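Local coordinates for protein acyl-CoA thioester hydrolase HI0827 (PDB 3BJK) that hydrolyses acyl-coenzyme A thioesters with broad specificity, as a hot-dog-fold hexamer assembled as a trimer of dimers, at residues G14-R19 with C79-C84; I94-W99 with A117-V122. The protein carries 1 engineered substitution. All coordinates share one frame; numbering follows the deposited sequence.

Interaction 1 of 2, residues G14-R19 with C79-C84; sequences GVLLLR and CCYGQC. With EDO (1,2-ethanediol), chain B; EDO (1,2-ethanediol), chain T.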
loop_
_atom_site.group_PDB
_atom_site.type_symbol
_atom_site.label_atom_id
_atom_site.label_comp_id
_atom_site.label_asym_id
_atom_site.label_seq_id
_atom_site.Cartn_x
_atom_site.Cartn_y
_atom_site.Cartn_z
ATOM N N GLY C 14 -22.781 14.490 14.842
ATOM C CA GLY C 14 -22.907 13.995 13.492
ATOM C C GLY C 14 -23.289 12.531 13.428
ATOM O O GLY C 14 -23.475 11.871 14.443
ATOM N N VAL C 15 -23.387 12.023 12.211
ATOM C CA VAL C 15 -23.631 10.617 12.006
ATOM C C VAL C 15 -22.298 9.917 11.804
ATOM O O VAL C 15 -21.329 10.524 11.387
ATOM C CB VAL C 15 -24.611 10.378 10.833
ATOM C CG1 VAL C 15 -25.908 11.035 11.151
ATOM C CG2 VAL C 15 -24.088 10.909 9.529
ATOM N N LEU C 16 -22.248 8.631 12.088
ATOM C CA LEU C 16 -21.003 7.910 11.961
ATOM C C LEU C 16 -20.803 7.669 10.466
ATOM O O LEU C 16 -21.657 7.109 9.798
ATOM C CB LEU C 16 -21.000 6.610 12.726
ATOM C CG LEU C 16 -19.713 5.759 12.600
ATOM C CD1 LEU C 16 -18.594 6.360 13.380
ATOM C CD2 LEU C 16 -20.015 4.426 13.160
ATOM N N LEU C 17 -19.688 8.152 9.977
ATOM C CA LEU C 17 -19.310 8.012 8.589
ATOM C C LEU C 17 -18.435 6.776 8.325
ATOM O O LEU C 17 -18.661 6.013 7.369
ATOM C CB LEU C 17 -18.542 9.230 8.147
ATOM C CG LEU C 17 -19.196 10.584 8.426
ATOM C CD1 LEU C 17 -18.217 11.677 8.180
ATOM C CD2 LEU C 17 -20.464 10.740 7.576
ATOM N N LEU C 18 -17.423 6.613 9.183
ATOM C CA LEU C 18 -16.390 5.634 8.989
ATOM C C LEU C 18 -15.873 5.206 10.317
ATOM O O LEU C 18 -15.850 5.998 11.243
ATOM C CB LEU C 18 -15.173 6.186 8.277
ATOM C CG LEU C 18 -15.148 6.582 6.810
ATOM C CD1 LEU C 18 -13.708 7.010 6.505
ATOM C CD2 LEU C 18 -15.564 5.452 5.937
ATOM N N ARG C 19 -15.433 3.956 10.378
ATOM C CA ARG C 19 -14.838 3.375 11.573
ATOM C C ARG C 19 -13.781 2.346 11.166
ATOM O O ARG C 19 -14.067 1.405 10.405
ATOM C CB ARG C 19 -15.869 2.693 12.456
ATOM C CG ARG C 19 -15.347 2.349 13.853
ATOM C CD ARG C 19 -16.517 2.064 14.774
ATOM N NE ARG C 19 -16.218 1.934 16.202
ATOM C CZ ARG C 19 -16.141 0.814 16.908
ATOM N NH1 ARG C 19 -16.241 -0.386 16.358
ATOM N NH2 ARG C 19 -15.917 0.893 18.213
ATOM N N CYS C 79 -12.953 6.734 14.451
ATOM C CA CYS C 79 -14.296 7.039 13.895
ATOM C C CYS C 79 -14.331 8.419 13.294
ATOM O O CYS C 79 -13.758 9.345 13.892
ATOM C CB CYS C 79 -15.349 7.047 14.991
ATOM S SG CYS C 79 -15.499 5.511 15.841
ATOM N N CYS C 80 -15.086 8.577 12.193
ATOM C CA CYS C 80 -15.319 9.890 11.550
ATOM C C CYS C 80 -16.813 10.163 11.579
ATOM O O CYS C 80 -17.586 9.312 11.187
ATOM C CB CYS C 80 -14.821 9.928 10.114
ATOM S SG CYS C 80 -13.013 9.846 9.940
ATOM N N TYR C 81 -17.191 11.305 12.143
ATOM C CA TYR C 81 -18.580 11.736 12.215
ATOM C C TYR C 81 -18.788 12.967 11.363
ATOM O O TYR C 81 -17.911 13.849 11.266
ATOM C CB TYR C 81 -18.992 12.044 13.636
ATOM C CG TYR C 81 -18.999 10.884 14.560
ATOM C CD1 TYR C 81 -17.836 10.515 15.245
ATOM C CD2 TYR C 81 -20.166 10.139 14.776
ATOM C CE1 TYR C 81 -17.829 9.460 16.095
ATOM C CE2 TYR C 81 -20.158 9.064 15.620
ATOM C CZ TYR C 81 -18.981 8.729 16.288
ATOM O OH TYR C 81 -18.984 7.684 17.197
ATOM N N GLY C 82 -19.951 13.014 10.730
ATOM C CA GLY C 82 -20.271 14.060 9.788
ATOM C C GLY C 82 -21.553 14.767 10.166
ATOM O O GLY C 82 -22.508 14.134 10.607
ATOM N N GLN C 83 -21.547 16.081 10.008
ATOM C CA GLN C 83 -22.705 16.914 10.141
ATOM C C GLN C 83 -22.801 17.809 8.887
ATOM O O GLN C 83 -21.946 18.664 8.660
ATOM C CB GLN C 83 -22.585 17.750 11.414
ATOM C CG GLN C 83 -23.734 18.645 11.644
ATOM C CD GLN C 83 -23.557 19.474 12.888
ATOM O OE1 GLN C 83 -22.566 19.324 13.626
ATOM N NE2 GLN C 83 -24.504 20.385 13.125
ATOM N N CYS C 84 -23.873 17.623 8.104
ATOM C CA CYS C 84 -24.086 18.469 6.950
ATOM C C CYS C 84 -24.561 19.846 7.452
ATOM O O CYS C 84 -25.531 19.932 8.195
ATOM C CB CYS C 84 -25.061 17.824 5.972
ATOM S SG CYS C 84 -25.525 18.909 4.634
HETATM C C1 EDO B . -18.581 -2.297 18.204
HETATM O O1 EDO B . -17.145 -2.396 18.274
HETATM C C2 EDO B . -19.142 -1.014 18.856
HETATM O O2 EDO B . -18.541 -0.715 20.135
HETATM C C1 EDO T . -26.301 14.536 9.183
HETATM O O1 EDO T . -25.976 15.930 9.071
HETATM C C2 EDO T . -26.855 14.006 7.852
HETATM O O2 EDO T . -28.294 14.091 7.692
#
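Leu16 swings CG opposite its backbone N (chi1 178°) and Tyr81 tucks its ring beside its own N (chi1 -65°); direct non-hydrogen-bonded pairing puts both on one face of the sheet, and these torsions turn Leu16 CD1 over the ring. The methyl lies nearer the ring's margin than its centre, in a CH-pi contact 4.0 Å from the Tyr81 centroid, and presses on Cys79 CB at 3.7 Å. The extended Arg19 chain runs past Cys79, whose SG lies at the edge of the guanidinium, in its plane, 3.7 Å from Arg19 NE. Val15 and Gly82 exchange two hydrogen bonds between the antiparallel strands, Val15 N to Gly82 O measuring 2.8 Å. A classic beta bulge follows, where Leu17 and Leu18 stand across from the single residue Cys80. Leu17 N meets Cys80 O nearly head-on at 2.7 Å, Leu18 N adds a weak hydrogen bond to that oxygen, and Cys80 N donates to Leu18 O. The bulge directs Leu17 across the partner strand, its CD1 3.4 Å from the N of Gly82, which has no side chain to block it. Leu18 and Cys80 pack on the opposite face, Leu18 against helix 35-54. On this outermost strand of the chain's hot-dog sheet, Arg19 salt-bridges Glu52 of the second subunit, and NH1-to-Leu17 O hydrogen bonds run both ways; Arg19 NH1 also holds 1,2-ethanediol O1 (2.9 Å), probably from crystallisation liquor.

Interaction 2 of 2, residues I94-W99 with A117-V122; sequences IKVEVW and AVFTFV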
loop_
_atom_site.group_PDB
_atom_site.type_symbol
_atom_site.label_atom_id
_atom_site.label_comp_id
_atom_site.label_asym_id
_atom_site.label_seq_id
_atom_site.Cartn_x
_atom_site.Cartn_y
_atom_site.Cartn_z
ATOM N N ILE C 94 -19.915 19.799 4.735
ATOM C CA ILE C 94 -20.005 18.801 5.771
ATOM C C ILE C 94 -18.879 19.089 6.767
ATOM O O ILE C 94 -17.733 19.221 6.364
ATOM C CB ILE C 94 -19.907 17.340 5.241
ATOM C CG1 ILE C 94 -21.142 16.996 4.426
ATOM C CG2 ILE C 94 -19.738 16.362 6.434
ATOM C CD1 ILE C 94 -21.076 15.834 3.641
ATOM N N LYS C 95 -19.219 19.224 8.044
ATOM C CA LYS C 95 -18.188 19.199 9.111
ATOM C C LYS C 95 -17.895 17.748 9.543
ATOM O O LYS C 95 -18.822 16.981 9.887
ATOM C CB LYS C 95 -18.616 20.042 10.288
ATOM C CG LYS C 95 -17.477 20.277 11.350
ATOM C CD LYS C 95 -18.052 20.947 12.547
ATOM C CE LYS C 95 -16.967 21.363 13.560
ATOM N NZ LYS C 95 -15.733 20.647 13.347
ATOM N N VAL C 96 -16.618 17.367 9.515
ATOM C CA VAL C 96 -16.159 16.037 9.942
ATOM C C VAL C 96 -15.342 16.170 11.224
ATOM O O VAL C 96 -14.498 17.073 11.320
ATOM C CB VAL C 96 -15.304 15.393 8.818
ATOM C CG1 VAL C 96 -14.731 14.028 9.231
ATOM C CG2 VAL C 96 -16.124 15.273 7.547
ATOM N N GLU C 97 -15.679 15.376 12.248
ATOM C CA GLU C 97 -14.846 15.204 13.428
ATOM C C GLU C 97 -14.331 13.768 13.477
ATOM O O GLU C 97 -15.091 12.787 13.217
ATOM C CB GLU C 97 -15.610 15.417 14.685
ATOM C CG GLU C 97 -16.282 16.780 14.829
ATOM C CD GLU C 97 -16.881 16.986 16.220
ATOM O OE1 GLU C 97 -17.287 15.993 16.891
ATOM O OE2 GLU C 97 -16.966 18.162 16.651
ATOM N N VAL C 98 -13.031 13.669 13.750
ATOM C CA VAL C 98 -12.330 12.399 14.025
ATOM C C VAL C 98 -12.134 12.177 15.483
ATOM O O VAL C 98 -11.623 13.037 16.197
ATOM C CB VAL C 98 -10.984 12.288 13.307
ATOM C CG1 VAL C 98 -10.435 10.893 13.479
ATOM C CG2 VAL C 98 -11.130 12.607 11.827
ATOM N N TRP C 99 -12.629 11.020 15.923
ATOM C CA TRP C 99 -12.626 10.626 17.290
ATOM C C TRP C 99 -11.911 9.271 17.378
ATOM O O TRP C 99 -12.025 8.429 16.483
ATOM C CB TRP C 99 -14.071 10.488 17.800
ATOM C CG TRP C 99 -14.796 11.795 18.071
ATOM C CD1 TRP C 99 -15.362 12.653 17.146
ATOM C CD2 TRP C 99 -15.057 12.348 19.338
ATOM N NE1 TRP C 99 -15.933 13.698 17.781
ATOM C CE2 TRP C 99 -15.765 13.554 19.129
ATOM C CE3 TRP C 99 -14.753 11.952 20.653
ATOM C CZ2 TRP C 99 -16.161 14.366 20.175
ATOM C CZ3 TRP C 99 -15.153 12.769 21.699
ATOM C CH2 TRP C 99 -15.862 13.960 21.451
ATOM N N ALA C 117 -12.551 19.081 10.431
ATOM C CA ALA C 117 -12.425 19.750 9.148
ATOM C C ALA C 117 -13.824 20.140 8.637
ATOM O O ALA C 117 -14.846 19.533 9.007
ATOM C CB ALA C 117 -11.729 18.848 8.179
ATOM N N VAL C 118 -13.870 21.113 7.744
ATOM C CA VAL C 118 -15.116 21.397 7.012
ATOM C C VAL C 118 -14.844 21.256 5.511
ATOM O O VAL C 118 -14.024 22.006 4.978
ATOM C CB VAL C 118 -15.609 22.814 7.338
ATOM C CG1 VAL C 118 -16.869 23.137 6.496
ATOM C CG2 VAL C 118 -15.890 22.919 8.846
ATOM N N PHE C 119 -15.511 20.270 4.893
ATOM C CA PHE C 119 -15.370 19.878 3.493
ATOM C C PHE C 119 -16.521 20.438 2.730
ATOM O O PHE C 119 -17.623 20.527 3.254
ATOM C CB PHE C 119 -15.449 18.353 3.319
ATOM C CG PHE C 119 -14.157 17.625 3.633
ATOM C CD1 PHE C 119 -13.761 17.400 4.945
ATOM C CD2 PHE C 119 -13.379 17.112 2.613
ATOM C CE1 PHE C 119 -12.562 16.765 5.200
ATOM C CE2 PHE C 119 -12.241 16.484 2.860
ATOM C CZ PHE C 119 -11.813 16.299 4.160
ATOM N N THR C 120 -16.261 20.769 1.482
ATOM C CA THR C 120 -17.293 21.072 0.485
ATOM C C THR C 120 -17.163 20.119 -0.728
ATOM O O THR C 120 -16.105 20.007 -1.374
ATOM C CB THR C 120 -17.214 22.551 -0.017
ATOM O OG1 THR C 120 -17.037 23.442 1.092
ATOM C CG2 THR C 120 -18.419 22.901 -0.880
ATOM N N PHE C 121 -18.287 19.505 -1.068
ATOM C CA PHE C 121 -18.395 18.596 -2.186
ATOM C C PHE C 121 -19.350 19.158 -3.200
ATOM O O PHE C 121 -20.201 19.956 -2.867
ATOM C CB PHE C 121 -18.985 17.266 -1.704
ATOM C CG PHE C 121 -18.183 16.627 -0.618
ATOM C CD1 PHE C 121 -17.124 15.782 -0.936
ATOM C CD2 PHE C 121 -18.436 16.917 0.698
ATOM C CE1 PHE C 121 -16.366 15.205 0.015
ATOM C CE2 PHE C 121 -17.642 16.339 1.698
ATOM C CZ PHE C 121 -16.616 15.465 1.340
ATOM N N VAL C 122 -19.205 18.728 -4.446
ATOM C CA VAL C 122 -20.129 19.094 -5.489
ATOM C C VAL C 122 -20.583 17.812 -6.205
ATOM O O VAL C 122 -19.763 16.980 -6.571
ATOM C CB VAL C 122 -19.498 20.131 -6.461
ATOM C CG1 VAL C 122 -20.435 20.444 -7.609
ATOM C CG2 VAL C 122 -19.142 21.399 -5.672
#
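Ile94 and Phe119 form a hydrogen-bonded antiparallel pair, each backbone N reaching the other's O, with Ile94 N to Phe119 O at 2.8 Å. Val96 and Ala117 repeat the exchange two residues on, Val96 N lying 2.8 Å from Ala117 O. Between them the non-hydrogen-bonded pair Lys95 and Val118 draws close, with CA-H...O contacts from Lys95 CA to Ala117 O (3.4 Å) and from Val118 CA to Ile94 O. On one face, Val96 CG2 reaches the Phe119 ring at CD1, 4.1 Å away, and Ile94 sends CD1 to Phe121 CE2 at 4.0 Å, the two side chains crossing at about a right angle. Ile94 CG1 stands opposite its carbonyl carbon (chi1 -68°), and an extended chi2 (166°) carries CD1 on to that ring. On the other face Lys95 lays its CG against Val118 CG2 at 4.0 Å; the Lys95 amine has a long, weak ion pair with Asp116. Beyond the paired part, Trp99 NE1 makes a 2.8 Å hydrogen bond with Glu97 OE1, which lies in the indole plane, while NE1 approaches from above the carboxylate plane; Glu97 OE2 forms a salt bridge with Arg10. The contact joins the two strands of hairpin 91-101/111-123 in the hot-dog sheet: Val96 and Phe119 touch Met42 and Phe121 touches Ala50 of helix 35-54, with strand 77-87 bordering Lys95 and strand 58-68 bordering Phe119 and Phe121.

Overall arrangement
Both contacts are antiparallel strand pairs in the five-stranded hot-dog sheet of this chain, their centres 9 Å apart. Strands 77-87 and 91-101, one from each, are neighbours in it, and probable hydrogen bonds from Tyr81 N to Glu97 O and Cys79 N to Trp99 O connect the two; the Tyr81 and Trp99 rings also meet, nearly perpendicular. Interaction 2 is buried, regular in register and untouched by other chains, its packing chiefly aliphatic against aromatic. Interaction 1 is partly buried, broken by a bulge, and mixes sulfur, CH-pi and charged chemistry where the outermost strand meets the second subunit. Helix 35-54 packs against one face of both.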